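Local atomic coordinates of HemO (Neisseria meningitidis, PDB entry 1J77), a protein that binds heme and, as a member of the heme oxygenase family, probably catalyses its oxidative ring opening. Residues A[143-146]-A[151-154]; A[75-80]-A[116-121]; A[67-72]-A[157-162]; A[120-125]-A[147-152]. One frame throughout, in Å; residues are numbered along the deposited sequence.

Interactions 1, 2 and 4 lie close together, and interaction 3 lies apart. Interactions 1 and 4 have centres about 5 Å apart and share K151 and H152 at the start of helix 149-162; interaction 2 is centred about 9 Å from each and shares G120 and A121 with interaction 4. Interaction 3 uses the later turns of helix 149-162, about 14 to 18 Å from the other centres. Along the chain, interaction 3 encloses the rest: 67-72 precedes 75-80, 116-121, 120-125 and the 143-154 region, and 157-162 closes the loop. Helix 149-162 thus joins a peripheral turn to the segments around the break between helices 104-119 and 122-129, where interactions 2 and 4 reach the heme.

Interaction 1 (A[143-146]-A[151-154]); sequences APHP and KHWR
The loop 143-146 comes nearest to helix 149-162 at H145 and H152, whose CA atoms are 6.8 Å apart, close enough for both side chains to reach into the gap between the backbones. Each imidazole leaves with CG anti to its own backbone nitrogen (chi1 -173° in H145, -179° in H152), and the two side chains meet roughly at right angles. Their rings form a face-to-face stack with centroids 3.8 Å apart and planes tilted by 30°. The overlap is off centre for one partner: the CD2 corner of H145 sits over the middle of the H152 ring, with H145 CD2 to H152 CD2 at 3.3 Å. The CB of H152 adds a CH-pi contact, 4.2 Å from the centroid of the H145 ring and over its face. The opposite face of H145 is covered toward its rim by CD of P146, so this imidazole is sandwiched. What is built here is a loop that, through D147 and G148, leads into helix 149-162 and folds against its first turn. ND1 of H145 bonds to the backbone nitrogen of D147, which fixes the rotation of the ring. NE2 of H152 reaches E115 OE2 by a weak hydrogen bond, and that carboxylate would tend to favour a proton on NE2. Next along the helix, W153 turns to the heme, while A143 and P144 rest on F125 of helix 122-129.

Interaction 2 (A[75-80]-A[116-121]); sequences MARYDA and GSNLGA. With HEM (protoporphyrin IX containing Fe), chain B.
R77 and N118 approach from opposite directions, and N118 OD1 meets the NE edge of the R77 guanidinium; the guanidinium and amide planes are 73° apart, so the two groups stand nearly upright to each other rather than stacking. OD1 lies in the guanidinium plane and accepts a weak but fairly straight bond from R77 NE (3.4 Å, 164° at the hydrogen). Chi1 of the arginine (-55°) puts R77 CG 3.6 Å from N118 OD1, and the bend at chi2 then swings CD and the guanidinium back so that NE reaches the oxygen. R77 NH2 lies 3.9 Å from N118 CB. The other side of the 116-121 backbone is given to the heme. Having no side chains, G116 and G120 let the main chain press on the porphyrin, with G116 C 3.3 Å from HEM C2D. S117 O takes a weak bond from the water holding one axial position of the iron, whose protein ligand is H23; this is consistent with 104-119 being the distal helix of heme oxygenases. R77 also touches H53 of helix 39-60, and M75 packs on H152 and F156 of helix 149-162. The contact thereby bridges the entry to helix 78-87 and the last turn of helix 104-119.

Interaction 3 (A[67-72]-A[157-162]); sequences KAIPEL and VEHLNA
H159 has CG anti to its carbonyl carbon (chi1 -67°), and this turns the imidazole out from helix 149-162 toward the turn at I69 and P70. I69 holds CG1 beside its backbone nitrogen (chi1 -59°), which sets both of its branches facing the histidine: I69 CG1 meets H159 CB at 3.7 Å, and I69 CG2 lies 3.9 Å from H159 ND1. P70 points back at H159 and sets its CD and CG over one face of the imidazole. P70 CD makes a CH-pi contact 4.1 Å from the H159 ring centroid, 25° off the normal and toward the rim at NE2; I69 CA also lies over a face of the imidazole. The backbones approach closely here, with I69 CA and H159 CA 5.9 Å apart. The turn itself is type II, from I69 to L72, with P70 and E71 at its corners and L72 N bonded back to I69 O. One water adds a polar bridge, donating to A68 O at 2.8 Å and to H159 O at 2.9 Å. Thus the end of helix 63-68 and the turn after it are packed against the late part of helix 149-162, well away from the heme. The chemistry is mostly nonpolar, with carbon atoms against an imidazole face, while a single water, donating to both carbonyl oxygens, ties the main chain of the loop to that of the helix.

Interaction 4 (A[120-125]-A[147-152]); sequences GAAFLF and DGRGKH. With HEM (protoporphyrin IX containing Fe), chain B.
R149 lays the flat of its guanidinium over the A121-A122 peptide, and this is the close-fitting half of the contact. A122 N sits 3.5 Å above the middle of the group, and A121 C lies over the same face nearer its rim. The methyls fill in around it: A121 CB is 3.6 Å from R149 NH1, and A122 CB is 3.6 Å from R149 NE. The arginine can span the gap because its chain runs extended from CG to NE (chi2 -171°, chi3 -163°). Two carbonyls then hold the group flat: NH1 bonds to N118 O at the end of helix 104-119, and NH2 to L142 O. With this positive charge at the carbonyl end of that helix, the helix dipole would probably be favourably met.

Packing is looser where F125 comes in. Its CB is 3.8 Å from R149 NH2 and its CD2 lies in the guanidinium plane, but the ring is turned 65° from that plane and neither stacks nor bonds with it. A122, although packed on R149, is itself exposed, so solvent borders this side. G148, at the N-cap, has a positive phi suited to glycine and starts the helix that carries R149.

On the far side of 120-125 lies the heme: G120 CA is 3.7 Å from HEM C1A, while F123 and L124 touch its methyl and vinyl substituents. The guanidinium therefore straddles the break between helices 104-119 and 122-129, the glycine-bearing bend over the distal face of the heme that is characteristic of heme oxygenases.

Interaction 1 (A[143-146]-A[151-154])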
# COMPACT_ATOMS: atom_id res chain seq x y z
N ALA A 143 2.08 -11.71 3.34
CA ALA A 143 1.52 -13.01 2.99
C ALA A 143 0.24 -12.84 2.17
O ALA A 143 -0.49 -11.83 2.27
CB ALA A 143 1.27 -13.78 4.22
N PRO A 144 -0.03 -13.82 1.32
CA PRO A 144 -1.16 -13.78 0.40
C PRO A 144 -2.49 -13.88 1.12
O PRO A 144 -2.54 -14.53 2.16
CB PRO A 144 -0.98 -15.04 -0.45
CG PRO A 144 0.11 -15.76 0.09
CD PRO A 144 0.73 -15.08 1.25
N HIS A 145 -3.54 -13.27 0.60
CA HIS A 145 -4.87 -13.44 1.22
C HIS A 145 -5.15 -14.94 1.21
O HIS A 145 -4.82 -15.61 0.22
CB HIS A 145 -5.94 -12.68 0.43
CG HIS A 145 -7.28 -12.68 1.09
ND1 HIS A 145 -8.06 -13.81 1.19
CD2 HIS A 145 -7.98 -11.69 1.70
CE1 HIS A 145 -9.17 -13.52 1.85
NE2 HIS A 145 -9.15 -12.24 2.15
N PRO A 146 -5.72 -15.48 2.30
CA PRO A 146 -5.99 -16.92 2.40
C PRO A 146 -6.76 -17.53 1.21
O PRO A 146 -6.69 -18.74 0.98
CB PRO A 146 -6.83 -17.03 3.68
CG PRO A 146 -6.37 -15.88 4.53
CD PRO A 146 -6.09 -14.76 3.53
N LYS A 151 -7.90 -14.00 -6.53
CA LYS A 151 -9.31 -14.22 -6.23
C LYS A 151 -9.84 -13.05 -5.44
O LYS A 151 -10.89 -12.49 -5.75
CB LYS A 151 -9.53 -15.51 -5.45
CG LYS A 151 -9.60 -16.75 -6.31
CD LYS A 151 -10.71 -16.70 -7.36
CE LYS A 151 -10.89 -18.06 -8.03
NZ LYS A 151 -11.30 -18.01 -9.46
N HIS A 152 -9.06 -12.66 -4.44
CA HIS A 152 -9.40 -11.57 -3.54
C HIS A 152 -9.49 -10.23 -4.27
O HIS A 152 -10.47 -9.49 -4.10
CB HIS A 152 -8.39 -11.55 -2.40
CG HIS A 152 -8.63 -10.50 -1.37
ND1 HIS A 152 -9.88 -10.27 -0.82
CD2 HIS A 152 -7.79 -9.60 -0.80
CE1 HIS A 152 -9.78 -9.26 0.03
NE2 HIS A 152 -8.53 -8.85 0.07
N TRP A 153 -8.49 -9.91 -5.08
CA TRP A 153 -8.46 -8.66 -5.82
C TRP A 153 -9.63 -8.52 -6.80
O TRP A 153 -10.26 -7.47 -6.87
CB TRP A 153 -7.09 -8.51 -6.56
CG TRP A 153 -6.99 -7.36 -7.43
CD1 TRP A 153 -6.95 -7.37 -8.77
CD2 TRP A 153 -6.89 -5.98 -7.04
NE1 TRP A 153 -6.88 -6.09 -9.27
CE2 TRP A 153 -6.83 -5.21 -8.21
CE3 TRP A 153 -6.91 -5.31 -5.80
CZ2 TRP A 153 -6.77 -3.84 -8.20
CZ3 TRP A 153 -6.82 -3.97 -5.79
CH2 TRP A 153 -6.77 -3.23 -6.95
N ARG A 154 -9.92 -9.57 -7.58
CA ARG A 154 -11.03 -9.53 -8.52
C ARG A 154 -12.35 -9.25 -7.78
O ARG A 154 -13.17 -8.46 -8.24
CB ARG A 154 -11.06 -10.86 -9.29
CG ARG A 154 -9.78 -11.06 -10.10
CD ARG A 154 -9.75 -12.28 -11.04
NE ARG A 154 -8.45 -12.94 -10.93
CZ ARG A 154 -8.27 -14.16 -10.42
NH1 ARG A 154 -9.31 -14.88 -10.04
NH2 ARG A 154 -7.05 -14.68 -10.33

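Interaction 2 (A[75-80]-A[116-121])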
# COMPACT_ATOMS: atom_id res chain seq x y z
N MET A 75 -9.79 -6.47 5.89
CA MET A 75 -8.73 -6.49 4.89
C MET A 75 -7.50 -5.66 5.29
O MET A 75 -6.46 -5.78 4.65
CB MET A 75 -9.27 -6.01 3.54
CG MET A 75 -10.29 -6.96 2.91
SD MET A 75 -11.04 -6.20 1.48
CE MET A 75 -12.52 -7.33 1.21
N ALA A 76 -7.62 -4.85 6.34
CA ALA A 76 -6.50 -3.98 6.76
C ALA A 76 -5.26 -4.74 7.23
O ALA A 76 -5.36 -5.79 7.88
CB ALA A 76 -6.94 -3.00 7.82
N ARG A 77 -4.09 -4.21 6.89
CA ARG A 77 -2.83 -4.88 7.23
C ARG A 77 -1.98 -4.19 8.29
O ARG A 77 -0.87 -4.57 8.58
CB ARG A 77 -1.96 -4.96 5.98
CG ARG A 77 -2.60 -5.61 4.80
CD ARG A 77 -2.72 -7.07 4.95
NE ARG A 77 -2.88 -7.72 3.65
CZ ARG A 77 -3.46 -8.90 3.48
NH1 ARG A 77 -3.95 -9.57 4.52
NH2 ARG A 77 -3.55 -9.43 2.27
N TYR A 78 -2.49 -3.12 8.88
CA TYR A 78 -1.73 -2.44 9.89
C TYR A 78 -1.37 -3.31 11.06
O TYR A 78 -0.24 -3.27 11.54
CB TYR A 78 -2.53 -1.20 10.32
CG TYR A 78 -1.93 -0.31 11.38
CD1 TYR A 78 -0.61 0.10 11.34
CD2 TYR A 78 -2.74 0.16 12.40
CE1 TYR A 78 -0.11 0.90 12.30
CE2 TYR A 78 -2.24 1.00 13.36
CZ TYR A 78 -0.94 1.36 13.32
OH TYR A 78 -0.47 2.19 14.31
N ASP A 79 -2.31 -4.10 11.54
CA ASP A 79 -2.01 -4.98 12.66
C ASP A 79 -0.85 -5.94 12.31
O ASP A 79 0.10 -6.12 13.10
CB ASP A 79 -3.26 -5.77 13.10
CG ASP A 79 -4.32 -4.92 13.81
OD1 ASP A 79 -3.99 -3.92 14.51
OD2 ASP A 79 -5.54 -5.26 13.74
N ALA A 80 -0.91 -6.48 11.09
CA ALA A 80 0.10 -7.45 10.61
C ALA A 80 1.48 -6.79 10.53
O ALA A 80 2.43 -7.36 11.01
CB ALA A 80 -0.33 -8.08 9.29
N GLY A 116 -4.49 -2.64 -3.72
CA GLY A 116 -3.66 -3.13 -4.79
C GLY A 116 -2.25 -3.49 -4.38
O GLY A 116 -1.66 -4.40 -4.96
N SER A 117 -1.71 -2.88 -3.34
CA SER A 117 -0.39 -3.20 -2.87
C SER A 117 -0.27 -4.63 -2.36
O SER A 117 0.81 -5.23 -2.38
CB SER A 117 0.04 -2.19 -1.80
OG SER A 117 -0.49 -2.49 -0.51
N ASN A 118 -1.38 -5.20 -1.91
CA ASN A 118 -1.39 -6.56 -1.41
C ASN A 118 -1.42 -7.48 -2.62
O ASN A 118 -0.76 -8.53 -2.63
CB ASN A 118 -2.61 -6.78 -0.50
CG ASN A 118 -2.59 -5.88 0.75
OD1 ASN A 118 -1.53 -5.66 1.37
ND2 ASN A 118 -3.77 -5.36 1.14
N LEU A 119 -2.20 -7.09 -3.62
CA LEU A 119 -2.25 -7.80 -4.89
C LEU A 119 -0.82 -8.07 -5.33
O LEU A 119 -0.40 -9.21 -5.55
CB LEU A 119 -2.94 -6.94 -5.96
CG LEU A 119 -3.55 -7.63 -7.17
CD1 LEU A 119 -3.39 -6.80 -8.43
CD2 LEU A 119 -3.05 -9.05 -7.32
N GLY A 120 -0.05 -7.01 -5.41
CA GLY A 120 1.30 -7.11 -5.93
C GLY A 120 2.42 -7.41 -4.98
O GLY A 120 3.56 -7.31 -5.38
N ALA A 121 2.13 -7.81 -3.74
CA ALA A 121 3.15 -8.08 -2.73
C ALA A 121 3.84 -9.44 -2.83
O ALA A 121 4.67 -9.75 -2.01
CB ALA A 121 2.52 -7.94 -1.34
CHA HEM B . -0.07 -4.13 -8.64
CHB HEM B . 4.66 -5.04 -8.11
CHC HEM B . 4.86 -1.82 -4.46
CHD HEM B . 0.23 -0.57 -5.33
C1A HEM B . 1.17 -4.72 -8.74
C2A HEM B . 1.50 -5.91 -9.56
C3A HEM B . 2.80 -6.13 -9.40
C4A HEM B . 3.36 -5.12 -8.51
CMA HEM B . 3.61 -7.27 -10.06
CAA HEM B . 0.56 -6.81 -10.42
CBA HEM B . 0.13 -8.00 -9.57
CGA HEM B . -0.91 -8.86 -10.27
O1A HEM B . -1.56 -8.34 -11.22
O2A HEM B . -1.05 -10.05 -9.87
C1B HEM B . 5.14 -4.26 -7.08
C2B HEM B . 6.48 -4.30 -6.57
C3B HEM B . 6.57 -3.37 -5.56
C4B HEM B . 5.23 -2.80 -5.39
CMB HEM B . 7.55 -5.25 -7.15
CAB HEM B . 7.76 -3.06 -4.67
CBB HEM B . 9.01 -3.10 -5.13
C1C HEM B . 3.62 -1.26 -4.35
C2C HEM B . 3.20 -0.31 -3.32
C3C HEM B . 1.94 0.08 -3.61
C4C HEM B . 1.46 -0.68 -4.73
CMC HEM B . 4.13 0.23 -2.23
CAC HEM B . 1.06 1.07 -2.87
CBC HEM B . 1.61 1.97 -2.06
C1D HEM B . -0.22 -1.41 -6.29
C2D HEM B . -1.56 -1.33 -6.81
C3D HEM B . -1.67 -2.41 -7.85
C4D HEM B . -0.37 -3.05 -7.84
CMD HEM B . -2.63 -0.33 -6.38
CAD HEM B . -2.88 -2.82 -8.68
CBD HEM B . -2.75 -2.45 -10.13
CGD HEM B . -4.08 -2.84 -10.74
O1D HEM B . -5.00 -1.99 -10.71
O2D HEM B . -4.18 -3.96 -11.32
NA HEM B . 2.32 -4.30 -8.12
NB HEM B . 4.42 -3.31 -6.37
NC HEM B . 2.53 -1.45 -5.15
ND HEM B . 0.50 -2.44 -6.91
FE HEM B . 2.46 -2.81 -6.72
O HOH W 1 1.91 -4.09 -5.36

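Interaction 3 (A[67-72]-A[157-162])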
# COMPACT_ATOMS: atom_id res chain seq x y z
N LYS A 67 -20.50 -0.68 4.22
CA LYS A 67 -21.88 -1.01 3.83
C LYS A 67 -21.91 -1.32 2.34
O LYS A 67 -22.80 -2.03 1.86
CB LYS A 67 -22.81 0.16 4.14
CG LYS A 67 -23.22 0.28 5.60
CD LYS A 67 -23.87 -1.01 6.12
CE LYS A 67 -24.45 -0.80 7.51
NZ LYS A 67 -24.48 -2.11 8.27
N ALA A 68 -20.95 -0.77 1.60
CA ALA A 68 -20.88 -1.00 0.17
C ALA A 68 -19.97 -2.16 -0.13
O ALA A 68 -20.11 -2.82 -1.15
CB ALA A 68 -20.42 0.24 -0.55
N ILE A 69 -19.00 -2.40 0.76
CA ILE A 69 -18.00 -3.45 0.55
C ILE A 69 -17.94 -4.33 1.78
O ILE A 69 -17.24 -4.00 2.75
CB ILE A 69 -16.61 -2.83 0.29
CG1 ILE A 69 -16.61 -1.92 -0.93
CG2 ILE A 69 -15.58 -3.94 0.14
CD1 ILE A 69 -15.31 -1.07 -1.06
N PRO A 70 -18.64 -5.46 1.76
CA PRO A 70 -18.71 -6.33 2.94
C PRO A 70 -17.37 -6.83 3.46
O PRO A 70 -16.56 -7.30 2.70
CB PRO A 70 -19.54 -7.52 2.44
CG PRO A 70 -19.42 -7.45 0.96
CD PRO A 70 -19.46 -5.99 0.66
N GLU A 71 -17.17 -6.72 4.78
CA GLU A 71 -15.98 -7.21 5.46
C GLU A 71 -14.73 -6.40 5.17
O GLU A 71 -13.62 -6.85 5.41
CB GLU A 71 -15.75 -8.68 5.12
CG GLU A 71 -16.90 -9.57 5.56
CD GLU A 71 -17.00 -9.65 7.07
OE1 GLU A 71 -16.57 -10.68 7.65
OE2 GLU A 71 -17.53 -8.69 7.67
N LEU A 72 -14.92 -5.16 4.71
CA LEU A 72 -13.77 -4.33 4.37
C LEU A 72 -12.84 -4.12 5.54
O LEU A 72 -11.62 -4.18 5.37
CB LEU A 72 -14.22 -2.98 3.85
CG LEU A 72 -13.15 -1.95 3.48
CD1 LEU A 72 -12.29 -2.46 2.26
CD2 LEU A 72 -13.74 -0.57 3.21
N VAL A 157 -12.24 -5.68 -6.78
CA VAL A 157 -12.46 -4.93 -7.99
C VAL A 157 -13.95 -4.82 -8.36
O VAL A 157 -14.40 -3.78 -8.82
CB VAL A 157 -11.64 -5.51 -9.17
CG1 VAL A 157 -12.06 -4.87 -10.47
CG2 VAL A 157 -10.16 -5.19 -8.95
N GLU A 158 -14.71 -5.87 -8.12
CA GLU A 158 -16.14 -5.81 -8.41
C GLU A 158 -16.81 -4.74 -7.57
O GLU A 158 -17.53 -3.87 -8.09
CB GLU A 158 -16.78 -7.17 -8.15
CG GLU A 158 -16.28 -8.27 -9.07
CD GLU A 158 -16.84 -8.18 -10.49
OE1 GLU A 158 -17.17 -7.08 -10.96
OE2 GLU A 158 -16.93 -9.24 -11.16
N HIS A 159 -16.54 -4.78 -6.27
CA HIS A 159 -17.12 -3.83 -5.32
C HIS A 159 -16.73 -2.40 -5.66
O HIS A 159 -17.55 -1.48 -5.53
CB HIS A 159 -16.70 -4.16 -3.89
CG HIS A 159 -17.26 -5.45 -3.36
ND1 HIS A 159 -16.48 -6.40 -2.74
CD2 HIS A 159 -18.53 -5.93 -3.35
CE1 HIS A 159 -17.24 -7.41 -2.37
NE2 HIS A 159 -18.48 -7.16 -2.74
N LEU A 160 -15.48 -2.19 -6.07
CA LEU A 160 -15.05 -0.85 -6.45
C LEU A 160 -15.86 -0.31 -7.64
O LEU A 160 -16.35 0.82 -7.62
CB LEU A 160 -13.55 -0.84 -6.80
CG LEU A 160 -12.53 -0.77 -5.67
CD1 LEU A 160 -11.14 -0.62 -6.30
CD2 LEU A 160 -12.83 0.38 -4.73
N ASN A 161 -15.98 -1.12 -8.68
CA ASN A 161 -16.74 -0.74 -9.86
C ASN A 161 -18.22 -0.52 -9.53
O ASN A 161 -18.86 0.40 -10.05
CB ASN A 161 -16.58 -1.84 -10.90
CG ASN A 161 -15.19 -1.90 -11.44
OD1 ASN A 161 -14.65 -2.98 -11.71
ND2 ASN A 161 -14.59 -0.73 -11.61
N ALA A 162 -18.71 -1.34 -8.63
CA ALA A 162 -20.13 -1.29 -8.23
C ALA A 162 -20.48 -0.07 -7.38
O ALA A 162 -21.67 0.18 -7.14
CB ALA A 162 -20.53 -2.56 -7.54
O HOH W 2 -19.81 -2.14 -3.82

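Interaction 4 (A[120-125]-A[147-152])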
# COMPACT_ATOMS: atom_id res chain seq x y z
N GLY A 120 -0.05 -7.01 -5.41
CA GLY A 120 1.30 -7.11 -5.93
C GLY A 120 2.42 -7.41 -4.98
O GLY A 120 3.56 -7.31 -5.38
N ALA A 121 2.13 -7.81 -3.74
CA ALA A 121 3.15 -8.08 -2.73
C ALA A 121 3.84 -9.44 -2.83
O ALA A 121 4.67 -9.75 -2.01
CB ALA A 121 2.52 -7.94 -1.34
N ALA A 122 3.50 -10.25 -3.81
CA ALA A 122 4.18 -11.54 -3.96
C ALA A 122 5.71 -11.43 -4.15
O ALA A 122 6.49 -12.22 -3.59
CB ALA A 122 3.59 -12.27 -5.12
N PHE A 123 6.15 -10.47 -4.95
CA PHE A 123 7.59 -10.34 -5.19
C PHE A 123 8.26 -10.00 -3.90
O PHE A 123 9.28 -10.57 -3.52
CB PHE A 123 7.85 -9.28 -6.26
CG PHE A 123 9.28 -9.01 -6.52
CD1 PHE A 123 9.95 -9.72 -7.50
CD2 PHE A 123 9.94 -8.02 -5.81
CE1 PHE A 123 11.30 -9.47 -7.76
CE2 PHE A 123 11.28 -7.78 -6.06
CZ PHE A 123 11.95 -8.50 -7.04
N LEU A 124 7.71 -9.05 -3.15
CA LEU A 124 8.30 -8.67 -1.90
C LEU A 124 8.29 -9.84 -0.91
O LEU A 124 9.22 -9.99 -0.12
CB LEU A 124 7.56 -7.48 -1.29
CG LEU A 124 7.69 -6.14 -2.01
CD1 LEU A 124 6.70 -5.25 -1.39
CD2 LEU A 124 9.10 -5.55 -1.92
N PHE A 125 7.18 -10.59 -0.89
CA PHE A 125 7.08 -11.75 -0.00
C PHE A 125 8.17 -12.75 -0.36
O PHE A 125 8.83 -13.34 0.51
CB PHE A 125 5.69 -12.41 -0.12
CG PHE A 125 5.39 -13.41 0.95
CD1 PHE A 125 5.53 -13.10 2.28
CD2 PHE A 125 4.88 -14.66 0.59
CE1 PHE A 125 5.22 -14.04 3.26
CE2 PHE A 125 4.55 -15.60 1.58
CZ PHE A 125 4.72 -15.27 2.90
N ASP A 147 -7.49 -16.71 0.48
CA ASP A 147 -8.23 -17.18 -0.67
C ASP A 147 -7.42 -17.06 -1.96
O ASP A 147 -7.88 -17.46 -3.04
CB ASP A 147 -9.52 -16.37 -0.81
CG ASP A 147 -10.43 -16.52 0.39
OD1 ASP A 147 -11.36 -15.69 0.54
OD2 ASP A 147 -10.24 -17.39 1.27
N GLY A 148 -6.21 -16.51 -1.85
CA GLY A 148 -5.41 -16.22 -3.02
C GLY A 148 -5.42 -14.72 -3.37
O GLY A 148 -6.44 -14.03 -3.32
N ARG A 149 -4.27 -14.20 -3.75
CA ARG A 149 -4.18 -12.78 -4.07
C ARG A 149 -5.14 -12.37 -5.17
O ARG A 149 -5.83 -11.36 -5.05
CB ARG A 149 -2.77 -12.41 -4.52
CG ARG A 149 -1.73 -12.57 -3.45
CD ARG A 149 -0.39 -12.01 -3.85
NE ARG A 149 0.67 -12.53 -3.00
CZ ARG A 149 1.11 -11.99 -1.88
NH1 ARG A 149 0.53 -10.90 -1.37
NH2 ARG A 149 2.09 -12.57 -1.23
N GLY A 150 -5.21 -13.15 -6.24
CA GLY A 150 -6.01 -12.76 -7.38
C GLY A 150 -7.49 -12.89 -7.13
O GLY A 150 -8.23 -11.99 -7.50
N LYS A 151 -7.90 -14.00 -6.53
CA LYS A 151 -9.31 -14.22 -6.23
C LYS A 151 -9.84 -13.05 -5.44
O LYS A 151 -10.89 -12.49 -5.75
CB LYS A 151 -9.53 -15.51 -5.45
CG LYS A 151 -9.60 -16.75 -6.31
CD LYS A 151 -10.71 -16.70 -7.36
CE LYS A 151 -10.89 -18.06 -8.03
NZ LYS A 151 -11.30 -18.01 -9.46
N HIS A 152 -9.06 -12.66 -4.44
CA HIS A 152 -9.40 -11.57 -3.54
C HIS A 152 -9.49 -10.23 -4.27
O HIS A 152 -10.47 -9.49 -4.10
CB HIS A 152 -8.39 -11.55 -2.40
CG HIS A 152 -8.63 -10.50 -1.37
ND1 HIS A 152 -9.88 -10.27 -0.82
CD2 HIS A 152 -7.79 -9.60 -0.80
CE1 HIS A 152 -9.78 -9.26 0.03
NE2 HIS A 152 -8.53 -8.85 0.07
CHA HEM B . -0.07 -4.13 -8.64
CHB HEM B . 4.66 -5.04 -8.11
CHC HEM B . 4.86 -1.82 -4.46
CHD HEM B . 0.23 -0.57 -5.33
C1A HEM B . 1.17 -4.72 -8.74
C2A HEM B . 1.50 -5.91 -9.56
C3A HEM B . 2.80 -6.13 -9.40
C4A HEM B . 3.36 -5.12 -8.51
CMA HEM B . 3.61 -7.27 -10.06
CAA HEM B . 0.56 -6.81 -10.42
CBA HEM B . 0.13 -8.00 -9.57
CGA HEM B . -0.91 -8.86 -10.27
O1A HEM B . -1.56 -8.34 -11.22
O2A HEM B . -1.05 -10.05 -9.87
C1B HEM B . 5.14 -4.26 -7.08
C2B HEM B . 6.48 -4.30 -6.57
C3B HEM B . 6.57 -3.37 -5.56
C4B HEM B . 5.23 -2.80 -5.39
CMB HEM B . 7.55 -5.25 -7.15
CAB HEM B . 7.76 -3.06 -4.67
CBB HEM B . 9.01 -3.10 -5.13
C1C HEM B . 3.62 -1.26 -4.35
C2C HEM B . 3.20 -0.31 -3.32
C3C HEM B . 1.94 0.08 -3.61
C4C HEM B . 1.46 -0.68 -4.73
CMC HEM B . 4.13 0.23 -2.23
CAC HEM B . 1.06 1.07 -2.87
CBC HEM B . 1.61 1.97 -2.06
C1D HEM B . -0.22 -1.41 -6.29
C2D HEM B . -1.56 -1.33 -6.81
C3D HEM B . -1.67 -2.41 -7.85
C4D HEM B . -0.37 -3.05 -7.84
CMD HEM B . -2.63 -0.33 -6.38
CAD HEM B . -2.88 -2.82 -8.68
CBD HEM B . -2.75 -2.45 -10.13
CGD HEM B . -4.08 -2.84 -10.74
O1D HEM B . -5.00 -1.99 -10.71
O2D HEM B . -4.18 -3.96 -11.32
NA HEM B . 2.32 -4.30 -8.12
NB HEM B . 4.42 -3.31 -6.37
NC HEM B . 2.53 -1.45 -5.15
ND HEM B . 0.50 -2.44 -6.91
FE HEM B . 2.46 -2.81 -6.72
O HOH W 1 1.91 -4.09 -5.36